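Local coordinates for aldehyde dehydrogenase family protein (Pseudomonas syringae pv. tomato, PDB 6X9L), which oxidises long-chain aliphatic aldehydes such as octanal, very probably to the corresponding carboxylic acids, with NAD+ as the hydride acceptor, at residues V151-T156 and P226-I231; I173-T178 and H471-Y476; I265-A270 and E429-V434; A421-Q426 and V443-P448. The protein carries 1 engineered substitution. One frame throughout, in Å; residues are numbered along the deposited sequence.

The four contacts divide between two beta sheets, with NAD and octanal bound between them. Contacts 1 and 2, with centres 12 Å apart, build the nucleotide-binding sheet and the elements packed on it; Cys152 N probably bonds to Thr178 O at 2.8 Å, and Tyr476 reaches Met230. Contacts 3 and 4, 8 Å apart between centres, share the second sheet, where Ile265 O and Leu267 N flank Gln424 in a probable pair of backbone bonds. Contact 1 lies on the opposite side of the chain's centre from contacts 3 and 4, 41 Å from contact 3 between centres. NAD touches contact 1 directly, whereas the His444 side chain of contact 4 comes to about 7 Å from octanal.

Contact 1. Residues V151-T156 and P226-I231; sequences VCALIT and PDIDMI. With NAD (nicotinamide-adenine-dinucleotide), chain D.
Val151 and Asp229 grip each other through both backbone and side chain. Val151 N donates to Asp229 OD2 at 2.8 Å, meeting the anti lone pair of the carboxylate, and Asp229 N answers by donating to Val151 O at 2.9 Å. With CG turned beside its own backbone N (chi1 -53°), the aspartate folds back far enough to make this reciprocal pair; the same OD2 also forms a salt bridge with Arg64, so two donors hold it. Further on, Ala153 N donates to Met230 O at 2.8 Å, an almost straight bond of 167°. This is parallel pairing of neighbouring strands in the Rossmann-like nucleotide-binding sheet of aldehyde dehydrogenases, and strand 143-155 ends at the cofactor: Thr156 O accepts a hydrogen bond from the ribose hydroxyl O3B of NAD at 2.8 Å. On the face carrying Ala153, its methyl meets Ile231 CG1 at 3.6 Å and also touches Ile228. Beyond it, CD1 of Ile155 lies 3.9 Å from CD1 of Ile231, while CG2 of Ile155 turns to the adenosine ribose. On the other face, Cys152 SG and Met230 SD are 4.2 Å apart, and Tyr476 packs on both residues.

Contact 2. Residues I173-T178 and H471-Y476; sequences IAAGCT and HGFEEY
Phe473 reaches the end of helix 161-174 with one corner of its ring. CE1 lies 3.8 Å from Ala174 CB and 3.7 Å from Ala175 CB, so a single ring carbon touches two successive methyls, and the carbonyl carbon of Ala174 approaches the ring at its edge, near its plane. Placing CG opposite the backbone N (chi1 175°) swings the phenyl away from its own helix and across to the alanines. Tyr476 makes its contact nearer the backbone: its CB is 3.9 Å from Ala175 CB and 3.8 Å from Cys177 SG, while the phenol leads away. The sulfur is also 5.5 Å from the centroid of the tyrosine ring, an oblique sulfur-aromatic approach. No hydrogen bond joins the two segments.

The second shell fixes these groups in place. Tyr133 meets Phe473 edge-to-face, and the Tyr476 ring is packed against Lys168 and Pro171 of helix 161-174, as well as Leu154 of strand 143-155. Arg78 and Trp70 bond to the carbonyls of Ala174 and Ile173 respectively. Gly176 takes a positive phi of 93°, which turns the chain out of the helix and brings Cys177 toward Tyr476. This helix ending is a Schellman motif, here closing the helix of a beta-alpha-beta crossover between strands 143-155 and 178-182 of the nucleotide-binding sheet.

Contact 3. Residues I265-A270 and E429-V434; sequences ILLPDA and ELARSV
Ile265 makes the first approach to helix 428-435, extending CD1 to within 4.3 Å of Val434 CG1, a light contact. Two residues on, Leu267 sets CG opposite its carbonyl carbon (chi1 -64°), which points both branches at the helix. CD1 meets Leu430 CD2 at 3.8 Å and the backbone CA of Ala431 at 3.9 Å; CD2 is directed at Val434 CG2, 4.0 Å away. Both encounters with branched side chains are tip to tip, so the forked end of the leucine is received by residues one helical turn apart, with Ala431 between them. The short side chain of Ala431 lets the leucine come close to the helix backbone. Here a helix lies across one face of the mixed, mainly parallel sheet of an alpha/beta domain: strand 263-266 adjoins strand 422-424, whose Val423 packs on both Leu267 and Ala431. Helix 405-413 borders the same apolar patch, with Ile405 against Leu267 and Val409 against Val434. Leu267 also begins a type I turn, closed by Ala270 N bonding to Leu267 O at 3.0 Å. Within that turn, the two carboxylate oxygens of Asp269 accept backbone bonds, OD1 from Gln426 and OD2 from Asp427, just ahead of the helix.

Contact 4. Residues A421-Q426 and V443-P448; sequences AHVQGQ and VHLNYP
Ala421 and His444 open a run of backbone bonds between two parallel strands: His444 N donates to Ala421 O, Val423 N to His444 O at 2.9 Å, and Asn446 N to Val423 O at 2.9 Å, the last almost straight at 174°. Where regular pairing ends, the Asn446 side chain continues it. Its OD1 accepts from Gly425 N at 3.0 Å, in the carbonyl plane and on a lone pair, while ND2 gives a weak bond back to Gly425 O. Gln424 bends at chi2 (-39°), laying its amide over one face of the Tyr447 ring, offset toward the CZ rim, with the planes 7° apart and NE2 3.0 Å above the ring plane. Its amide nitrogen is satisfied elsewhere, by Asn264 OD1; Asn264 ND2 in turn bonds to Tyr447 OH, so one asparagine secures both halves of the stack. His444 CB sits over one face of the His422 imidazole, 4.0 Å from its centroid, and the two rings run nearly parallel but slid apart. His444 NE2 is held by Gln442 OE1.

On the other face, Val423 CG2 meets Val443 CG1 at 3.8 Å. These strands and helix 428-435 form a beta-alpha-beta unit, the helix packing on Val423, Val443 and Leu445. Strand 263-266 flanks 422-424, and beyond 442-445 the sheet continues into a parallel strand of the second subunit.

Contact 1. Residues V151-T156 and P226-I231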
# COMPACT_ATOMS: atom_id res chain seq x y z
N VAL A 151 15.59 2.95 -2.45
CA VAL A 151 16.04 1.70 -3.05
C VAL A 151 14.86 0.74 -3.14
O VAL A 151 14.13 0.54 -2.16
CB VAL A 151 17.20 1.09 -2.24
CG1 VAL A 151 17.56 -0.28 -2.77
CG2 VAL A 151 18.41 2.01 -2.24
N CYS A 152 14.66 0.13 -4.32
CA CYS A 152 13.48 -0.67 -4.63
C CYS A 152 13.88 -2.07 -5.09
O CYS A 152 14.76 -2.22 -5.94
CB CYS A 152 12.63 -0.01 -5.74
SG CYS A 152 12.06 1.65 -5.38
N ALA A 153 13.21 -3.09 -4.56
CA ALA A 153 13.37 -4.47 -5.00
C ALA A 153 12.28 -4.82 -6.01
O ALA A 153 11.09 -4.65 -5.73
CB ALA A 153 13.31 -5.45 -3.83
N LEU A 154 12.68 -5.30 -7.18
CA LEU A 154 11.74 -5.69 -8.23
C LEU A 154 11.89 -7.17 -8.54
O LEU A 154 13.00 -7.64 -8.83
CB LEU A 154 11.98 -4.87 -9.49
CG LEU A 154 12.27 -3.39 -9.22
CD1 LEU A 154 12.66 -2.68 -10.54
CD2 LEU A 154 11.09 -2.70 -8.51
N ILE A 155 10.77 -7.89 -8.49
CA ILE A 155 10.73 -9.31 -8.78
C ILE A 155 9.68 -9.53 -9.88
O ILE A 155 8.54 -9.06 -9.76
CB ILE A 155 10.41 -10.14 -7.52
CG1 ILE A 155 11.43 -9.84 -6.42
CG2 ILE A 155 10.39 -11.60 -7.82
CD1 ILE A 155 11.08 -10.50 -5.11
N THR A 156 10.07 -10.24 -10.93
CA THR A 156 9.23 -10.37 -12.11
C THR A 156 9.06 -11.82 -12.55
O THR A 156 9.89 -12.69 -12.25
CB THR A 156 9.81 -9.54 -13.27
OG1 THR A 156 11.20 -9.80 -13.40
CG2 THR A 156 9.58 -8.05 -13.00
N PRO A 226 17.18 -4.82 5.32
CA PRO A 226 16.94 -3.60 6.11
C PRO A 226 17.17 -2.31 5.35
O PRO A 226 16.83 -1.23 5.87
CB PRO A 226 17.94 -3.73 7.27
CG PRO A 226 18.75 -4.97 7.00
CD PRO A 226 18.46 -5.47 5.64
N ASP A 227 17.76 -2.36 4.16
CA ASP A 227 18.11 -1.14 3.45
C ASP A 227 17.28 -0.95 2.19
O ASP A 227 17.58 -0.06 1.40
CB ASP A 227 19.60 -1.12 3.12
CG ASP A 227 20.15 0.28 2.99
OD1 ASP A 227 19.46 1.22 3.42
OD2 ASP A 227 21.26 0.45 2.45
N ILE A 228 16.25 -1.76 2.00
CA ILE A 228 15.36 -1.65 0.86
C ILE A 228 14.08 -0.97 1.32
O ILE A 228 13.44 -1.40 2.28
CB ILE A 228 15.09 -3.02 0.23
CG1 ILE A 228 16.39 -3.48 -0.44
CG2 ILE A 228 13.90 -2.97 -0.74
CD1 ILE A 228 16.30 -4.76 -1.22
N ASP A 229 13.71 0.11 0.65
CA ASP A 229 12.60 0.93 1.10
C ASP A 229 11.28 0.46 0.55
O ASP A 229 10.23 0.81 1.10
CB ASP A 229 12.84 2.38 0.69
CG ASP A 229 14.18 2.88 1.14
OD1 ASP A 229 14.40 2.85 2.37
OD2 ASP A 229 15.01 3.26 0.28
N MET A 230 11.31 -0.31 -0.54
CA MET A 230 10.10 -0.74 -1.20
C MET A 230 10.42 -1.99 -1.99
O MET A 230 11.56 -2.17 -2.44
CB MET A 230 9.55 0.33 -2.14
CG MET A 230 8.69 -0.25 -3.23
SD MET A 230 8.02 0.98 -4.33
CE MET A 230 7.31 -0.12 -5.55
N ILE A 231 9.42 -2.86 -2.13
CA ILE A 231 9.52 -4.07 -2.95
C ILE A 231 8.24 -4.19 -3.78
O ILE A 231 7.13 -3.96 -3.29
CB ILE A 231 9.75 -5.35 -2.11
CG1 ILE A 231 9.98 -6.55 -3.04
CG2 ILE A 231 8.57 -5.66 -1.19
CD1 ILE A 231 10.77 -7.69 -2.40
PA NAD D . 5.81 -17.04 -9.12
O1A NAD D . 4.90 -16.44 -8.11
O2A NAD D . 6.04 -18.48 -8.92
O5B NAD D . 7.21 -16.24 -9.19
C5B NAD D . 7.26 -14.85 -9.45
C4B NAD D . 8.62 -14.28 -9.03
O4B NAD D . 8.78 -14.45 -7.64
C3B NAD D . 9.80 -15.00 -9.67
O3B NAD D . 10.81 -14.03 -9.93
C2B NAD D . 10.27 -15.96 -8.60
O2B NAD D . 11.65 -16.24 -8.67
C1B NAD D . 10.00 -15.14 -7.37
N9A NAD D . 9.73 -15.93 -6.17
C8A NAD D . 9.20 -17.20 -6.07
N7A NAD D . 9.08 -17.47 -4.74
C5A NAD D . 9.52 -16.41 -4.03
C6A NAD D . 9.62 -16.16 -2.67
N6A NAD D . 9.09 -17.01 -1.80
N1A NAD D . 10.11 -14.94 -2.25
C2A NAD D . 10.50 -13.98 -3.16
N3A NAD D . 10.40 -14.23 -4.51
C4A NAD D . 9.92 -15.43 -4.92
O3 NAD D . 5.24 -16.65 -10.58
PN NAD D . 4.65 -17.61 -11.72
O1N NAD D . 3.43 -18.29 -11.22
O2N NAD D . 5.74 -18.41 -12.31
O5D NAD D . 4.24 -16.36 -12.69
C5D NAD D . 2.96 -16.31 -13.26
C4D NAD D . 2.01 -15.62 -12.28
O4D NAD D . 2.24 -14.22 -12.30
C3D NAD D . 0.57 -15.83 -12.68
O3D NAD D . -0.22 -15.93 -11.52
C2D NAD D . 0.23 -14.53 -13.36
O2D NAD D . -1.15 -14.25 -13.35
C1D NAD D . 1.02 -13.54 -12.51
N1N NAD D . 1.14 -12.29 -13.27
C2N NAD D . 0.50 -11.17 -12.83
C3N NAD D . 0.55 -9.99 -13.56
C7N NAD D . -0.15 -8.74 -13.12
O7N NAD D . 0.23 -7.55 -13.76
N7N NAD D . -1.10 -8.76 -12.18
C4N NAD D . 1.26 -9.96 -14.76
C5N NAD D . 1.90 -11.10 -15.21
C6N NAD D . 1.82 -12.27 -14.46

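Contact 2. Residues I173-T178 and H471-Y476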
# COMPACT_ATOMS: atom_id res chain seq x y z
N ILE A 173 12.88 4.25 -12.17
CA ILE A 173 14.02 5.08 -12.57
C ILE A 173 13.58 6.52 -12.78
O ILE A 173 14.29 7.46 -12.41
CB ILE A 173 14.64 4.51 -13.85
CG1 ILE A 173 15.22 3.12 -13.58
CG2 ILE A 173 15.65 5.45 -14.41
CD1 ILE A 173 16.09 3.07 -12.37
N ALA A 174 12.42 6.71 -13.40
CA ALA A 174 11.96 8.05 -13.73
C ALA A 174 11.69 8.86 -12.47
O ALA A 174 12.00 10.06 -12.42
CB ALA A 174 10.70 7.98 -14.60
N ALA A 175 11.12 8.21 -11.45
CA ALA A 175 10.81 8.84 -10.17
C ALA A 175 12.05 9.28 -9.42
O ALA A 175 11.94 10.02 -8.44
CB ALA A 175 10.00 7.87 -9.31
N GLY A 176 13.22 8.84 -9.86
CA GLY A 176 14.45 9.03 -9.13
C GLY A 176 14.82 7.90 -8.21
O GLY A 176 15.75 8.05 -7.42
N CYS A 177 14.13 6.76 -8.29
CA CYS A 177 14.53 5.64 -7.45
C CYS A 177 15.77 4.93 -7.99
O CYS A 177 16.22 5.11 -9.13
CB CYS A 177 13.39 4.63 -7.30
SG CYS A 177 12.01 5.21 -6.30
N THR A 178 16.31 4.07 -7.14
CA THR A 178 17.40 3.18 -7.49
C THR A 178 16.90 1.76 -7.24
O THR A 178 16.06 1.53 -6.36
CB THR A 178 18.62 3.56 -6.66
OG1 THR A 178 19.75 3.70 -7.53
CG2 THR A 178 18.88 2.60 -5.53
N HIS A 471 -0.18 6.57 -12.67
CA HIS A 471 -0.47 5.80 -11.45
C HIS A 471 0.72 4.94 -11.05
O HIS A 471 1.16 4.96 -9.89
CB HIS A 471 -1.70 4.93 -11.64
CG HIS A 471 -2.97 5.70 -11.66
ND1 HIS A 471 -3.35 6.48 -12.74
CD2 HIS A 471 -3.95 5.83 -10.74
CE1 HIS A 471 -4.52 7.04 -12.47
NE2 HIS A 471 -4.90 6.66 -11.26
N GLY A 472 1.23 4.14 -11.99
CA GLY A 472 2.38 3.31 -11.71
C GLY A 472 3.59 4.12 -11.29
O GLY A 472 4.38 3.68 -10.45
N PHE A 473 3.75 5.31 -11.87
CA PHE A 473 4.85 6.19 -11.51
C PHE A 473 4.75 6.64 -10.05
O PHE A 473 5.76 6.73 -9.34
CB PHE A 473 4.83 7.38 -12.48
CG PHE A 473 5.83 8.46 -12.19
CD1 PHE A 473 7.17 8.26 -12.46
CD2 PHE A 473 5.40 9.68 -11.71
CE1 PHE A 473 8.09 9.27 -12.21
CE2 PHE A 473 6.31 10.70 -11.47
CZ PHE A 473 7.65 10.49 -11.72
N GLU A 474 3.52 6.90 -9.58
CA GLU A 474 3.35 7.40 -8.21
C GLU A 474 3.57 6.32 -7.15
O GLU A 474 3.81 6.67 -5.99
CB GLU A 474 1.97 8.04 -8.08
CG GLU A 474 1.84 9.31 -8.94
CD GLU A 474 0.58 10.12 -8.66
OE1 GLU A 474 -0.48 9.52 -8.38
OE2 GLU A 474 0.65 11.36 -8.74
N GLU A 475 3.54 5.03 -7.53
CA GLU A 475 3.89 3.98 -6.59
C GLU A 475 5.34 4.08 -6.12
O GLU A 475 5.68 3.48 -5.10
CB GLU A 475 3.67 2.61 -7.23
CG GLU A 475 2.25 2.37 -7.65
CD GLU A 475 1.33 2.09 -6.47
OE1 GLU A 475 1.84 1.63 -5.43
OE2 GLU A 475 0.10 2.33 -6.60
N TYR A 476 6.19 4.81 -6.83
CA TYR A 476 7.58 4.95 -6.43
C TYR A 476 7.89 6.30 -5.79
O TYR A 476 9.06 6.60 -5.54
CB TYR A 476 8.50 4.70 -7.62
CG TYR A 476 8.39 3.28 -8.13
CD1 TYR A 476 9.19 2.28 -7.61
CD2 TYR A 476 7.44 2.94 -9.08
CE1 TYR A 476 9.07 0.98 -8.05
CE2 TYR A 476 7.33 1.65 -9.53
CZ TYR A 476 8.14 0.67 -9.01
OH TYR A 476 8.03 -0.63 -9.47

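Contact 3. Residues I265-A270 and E429-V434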
# COMPACT_ATOMS: atom_id res chain seq x y z
N ILE A 265 -18.13 -11.32 -19.95
CA ILE A 265 -19.58 -11.36 -20.04
C ILE A 265 -20.00 -10.94 -21.44
O ILE A 265 -19.71 -9.82 -21.88
CB ILE A 265 -20.25 -10.44 -19.01
CG1 ILE A 265 -20.00 -10.90 -17.56
CG2 ILE A 265 -21.75 -10.37 -19.28
CD1 ILE A 265 -20.67 -9.97 -16.53
N LEU A 266 -20.69 -11.84 -22.15
CA LEU A 266 -21.41 -11.48 -23.36
C LEU A 266 -22.85 -11.17 -22.97
O LEU A 266 -23.61 -12.06 -22.56
CB LEU A 266 -21.32 -12.61 -24.40
CG LEU A 266 -19.95 -12.69 -25.10
CD1 LEU A 266 -18.76 -12.71 -24.10
CD2 LEU A 266 -19.88 -13.88 -26.05
N LEU A 267 -23.21 -9.89 -23.06
CA LEU A 267 -24.57 -9.44 -22.83
C LEU A 267 -25.48 -9.92 -23.96
O LEU A 267 -25.01 -10.17 -25.08
CB LEU A 267 -24.59 -7.91 -22.73
CG LEU A 267 -23.81 -7.34 -21.54
CD1 LEU A 267 -23.65 -5.86 -21.67
CD2 LEU A 267 -24.50 -7.66 -20.22
N PRO A 268 -26.78 -10.06 -23.70
CA PRO A 268 -27.67 -10.70 -24.69
C PRO A 268 -27.72 -10.00 -26.04
O PRO A 268 -28.03 -10.66 -27.05
CB PRO A 268 -29.04 -10.66 -23.99
CG PRO A 268 -28.74 -10.55 -22.55
CD PRO A 268 -27.46 -9.79 -22.42
N ASP A 269 -27.46 -8.70 -26.07
CA ASP A 269 -27.55 -7.94 -27.33
C ASP A 269 -26.24 -7.96 -28.10
O ASP A 269 -26.12 -7.21 -29.03
CB ASP A 269 -27.99 -6.50 -27.03
CG ASP A 269 -26.95 -5.68 -26.31
OD1 ASP A 269 -26.01 -6.26 -25.81
OD2 ASP A 269 -27.09 -4.48 -26.28
N ALA A 270 -25.30 -8.81 -27.73
CA ALA A 270 -24.00 -8.85 -28.42
C ALA A 270 -24.07 -9.67 -29.70
O ALA A 270 -24.90 -10.53 -29.77
CB ALA A 270 -22.94 -9.40 -27.50
N GLU A 429 -24.38 2.08 -23.41
CA GLU A 429 -24.82 2.50 -22.09
C GLU A 429 -24.93 1.31 -21.15
O GLU A 429 -24.31 1.29 -20.07
CB GLU A 429 -26.16 3.25 -22.20
CG GLU A 429 -26.92 3.37 -20.90
CD GLU A 429 -28.18 4.21 -21.03
OE1 GLU A 429 -29.12 3.80 -21.76
OE2 GLU A 429 -28.23 5.28 -20.40
N LEU A 430 -25.66 0.27 -21.56
CA LEU A 430 -25.80 -0.91 -20.71
C LEU A 430 -24.44 -1.52 -20.40
O LEU A 430 -24.15 -1.85 -19.24
CB LEU A 430 -26.71 -1.93 -21.38
CG LEU A 430 -26.68 -3.30 -20.69
CD1 LEU A 430 -27.47 -3.31 -19.38
CD2 LEU A 430 -27.19 -4.36 -21.64
N ALA A 431 -23.58 -1.64 -21.41
CA ALA A 431 -22.27 -2.26 -21.21
C ALA A 431 -21.42 -1.48 -20.20
O ALA A 431 -20.71 -2.08 -19.38
CB ALA A 431 -21.55 -2.39 -22.55
N ARG A 432 -21.49 -0.15 -20.23
CA ARG A 432 -20.79 0.66 -19.23
C ARG A 432 -21.31 0.38 -17.83
O ARG A 432 -20.53 0.16 -16.90
CB ARG A 432 -20.93 2.14 -19.55
CG ARG A 432 -20.08 2.60 -20.68
CD ARG A 432 -20.69 3.82 -21.33
NE ARG A 432 -19.68 4.60 -22.04
CZ ARG A 432 -19.94 5.42 -23.05
NH1 ARG A 432 -21.18 5.55 -23.50
NH2 ARG A 432 -18.95 6.10 -23.62
N SER A 433 -22.63 0.43 -17.64
CA SER A 433 -23.18 0.21 -16.31
C SER A 433 -22.77 -1.17 -15.76
O SER A 433 -22.50 -1.30 -14.56
CB SER A 433 -24.70 0.39 -16.32
OG SER A 433 -25.36 -0.79 -16.74
N VAL A 434 -22.70 -2.19 -16.62
CA VAL A 434 -22.23 -3.49 -16.16
C VAL A 434 -20.75 -3.42 -15.76
O VAL A 434 -20.34 -3.95 -14.71
CB VAL A 434 -22.47 -4.57 -17.23
CG1 VAL A 434 -22.21 -5.96 -16.65
CG2 VAL A 434 -23.88 -4.48 -17.80

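Contact 4. Residues A421-Q426 and V443-P448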
# COMPACT_ATOMS: atom_id res chain seq x y z
N ALA A 421 -11.30 -7.92 -16.58
CA ALA A 421 -12.67 -8.30 -16.92
C ALA A 421 -12.99 -7.76 -18.31
O ALA A 421 -12.41 -6.77 -18.76
CB ALA A 421 -13.66 -7.75 -15.90
N HIS A 422 -13.97 -8.41 -18.97
CA HIS A 422 -14.39 -8.06 -20.32
C HIS A 422 -15.92 -8.01 -20.43
O HIS A 422 -16.63 -8.82 -19.83
CB HIS A 422 -13.85 -9.07 -21.32
CG HIS A 422 -12.40 -8.87 -21.63
ND1 HIS A 422 -11.96 -8.34 -22.82
CD2 HIS A 422 -11.29 -9.13 -20.89
CE1 HIS A 422 -10.64 -8.28 -22.80
NE2 HIS A 422 -10.21 -8.76 -21.65
N VAL A 423 -16.43 -7.06 -21.21
CA VAL A 423 -17.86 -6.97 -21.47
C VAL A 423 -18.07 -6.85 -22.98
O VAL A 423 -17.39 -6.05 -23.64
CB VAL A 423 -18.51 -5.79 -20.73
CG1 VAL A 423 -20.01 -5.74 -21.01
CG2 VAL A 423 -18.28 -5.94 -19.24
N GLN A 424 -18.97 -7.67 -23.51
CA GLN A 424 -19.42 -7.63 -24.90
C GLN A 424 -20.88 -7.21 -24.91
O GLN A 424 -21.71 -7.81 -24.21
CB GLN A 424 -19.26 -8.99 -25.58
CG GLN A 424 -17.89 -9.61 -25.42
CD GLN A 424 -16.78 -8.60 -25.51
OE1 GLN A 424 -16.87 -7.60 -26.24
NE2 GLN A 424 -15.71 -8.83 -24.73
N GLY A 425 -21.19 -6.19 -25.69
CA GLY A 425 -22.55 -5.69 -25.73
C GLY A 425 -22.73 -4.70 -26.85
O GLY A 425 -21.80 -3.97 -27.20
N GLN A 426 -23.94 -4.67 -27.44
CA GLN A 426 -24.23 -3.69 -28.47
C GLN A 426 -24.63 -2.35 -27.87
O GLN A 426 -24.12 -1.30 -28.28
CB GLN A 426 -25.32 -4.22 -29.41
CG GLN A 426 -25.02 -4.00 -30.89
CD GLN A 426 -24.96 -5.29 -31.71
OE1 GLN A 426 -25.73 -6.23 -31.47
NE2 GLN A 426 -24.05 -5.34 -32.67
N VAL A 443 -11.81 -3.06 -16.79
CA VAL A 443 -12.88 -3.67 -17.56
C VAL A 443 -12.77 -3.17 -18.99
O VAL A 443 -12.63 -1.96 -19.21
CB VAL A 443 -14.27 -3.35 -16.99
CG1 VAL A 443 -15.32 -4.26 -17.61
CG2 VAL A 443 -14.28 -3.42 -15.44
N HIS A 444 -12.81 -4.09 -19.95
CA HIS A 444 -12.59 -3.82 -21.36
C HIS A 444 -13.87 -4.06 -22.15
O HIS A 444 -14.43 -5.16 -22.12
CB HIS A 444 -11.48 -4.69 -21.93
CG HIS A 444 -10.14 -4.45 -21.31
ND1 HIS A 444 -9.06 -3.96 -22.02
CD2 HIS A 444 -9.69 -4.64 -20.04
CE1 HIS A 444 -8.02 -3.86 -21.22
NE2 HIS A 444 -8.38 -4.26 -20.01
N LEU A 445 -14.30 -3.05 -22.91
CA LEU A 445 -15.57 -3.06 -23.62
C LEU A 445 -15.35 -3.36 -25.10
O LEU A 445 -14.62 -2.62 -25.78
CB LEU A 445 -16.27 -1.73 -23.45
CG LEU A 445 -16.38 -1.25 -22.02
CD1 LEU A 445 -17.12 0.06 -22.00
CD2 LEU A 445 -17.11 -2.30 -21.19
N ASN A 446 -15.99 -4.42 -25.59
CA ASN A 446 -15.96 -4.76 -27.01
C ASN A 446 -14.52 -4.73 -27.56
O ASN A 446 -14.24 -4.16 -28.62
CB ASN A 446 -16.87 -3.82 -27.81
CG ASN A 446 -18.31 -3.87 -27.33
OD1 ASN A 446 -18.87 -4.94 -27.12
ND2 ASN A 446 -18.90 -2.70 -27.14
N TYR A 447 -13.61 -5.32 -26.80
CA TYR A 447 -12.24 -5.60 -27.22
C TYR A 447 -11.50 -4.34 -27.66
O TYR A 447 -10.95 -4.29 -28.77
CB TYR A 447 -12.23 -6.66 -28.31
CG TYR A 447 -12.97 -7.91 -27.88
CD1 TYR A 447 -12.49 -8.70 -26.85
CD2 TYR A 447 -14.17 -8.28 -28.48
CE1 TYR A 447 -13.18 -9.83 -26.42
CE2 TYR A 447 -14.86 -9.42 -28.07
CZ TYR A 447 -14.36 -10.19 -27.04
OH TYR A 447 -15.06 -11.31 -26.64
N PRO A 448 -11.40 -3.35 -26.78
CA PRO A 448 -10.57 -2.18 -27.08
C PRO A 448 -9.11 -2.59 -27.22
O PRO A 448 -8.69 -3.68 -26.83
CB PRO A 448 -10.77 -1.29 -25.85
CG PRO A 448 -10.98 -2.28 -24.75
CD PRO A 448 -11.76 -3.42 -25.36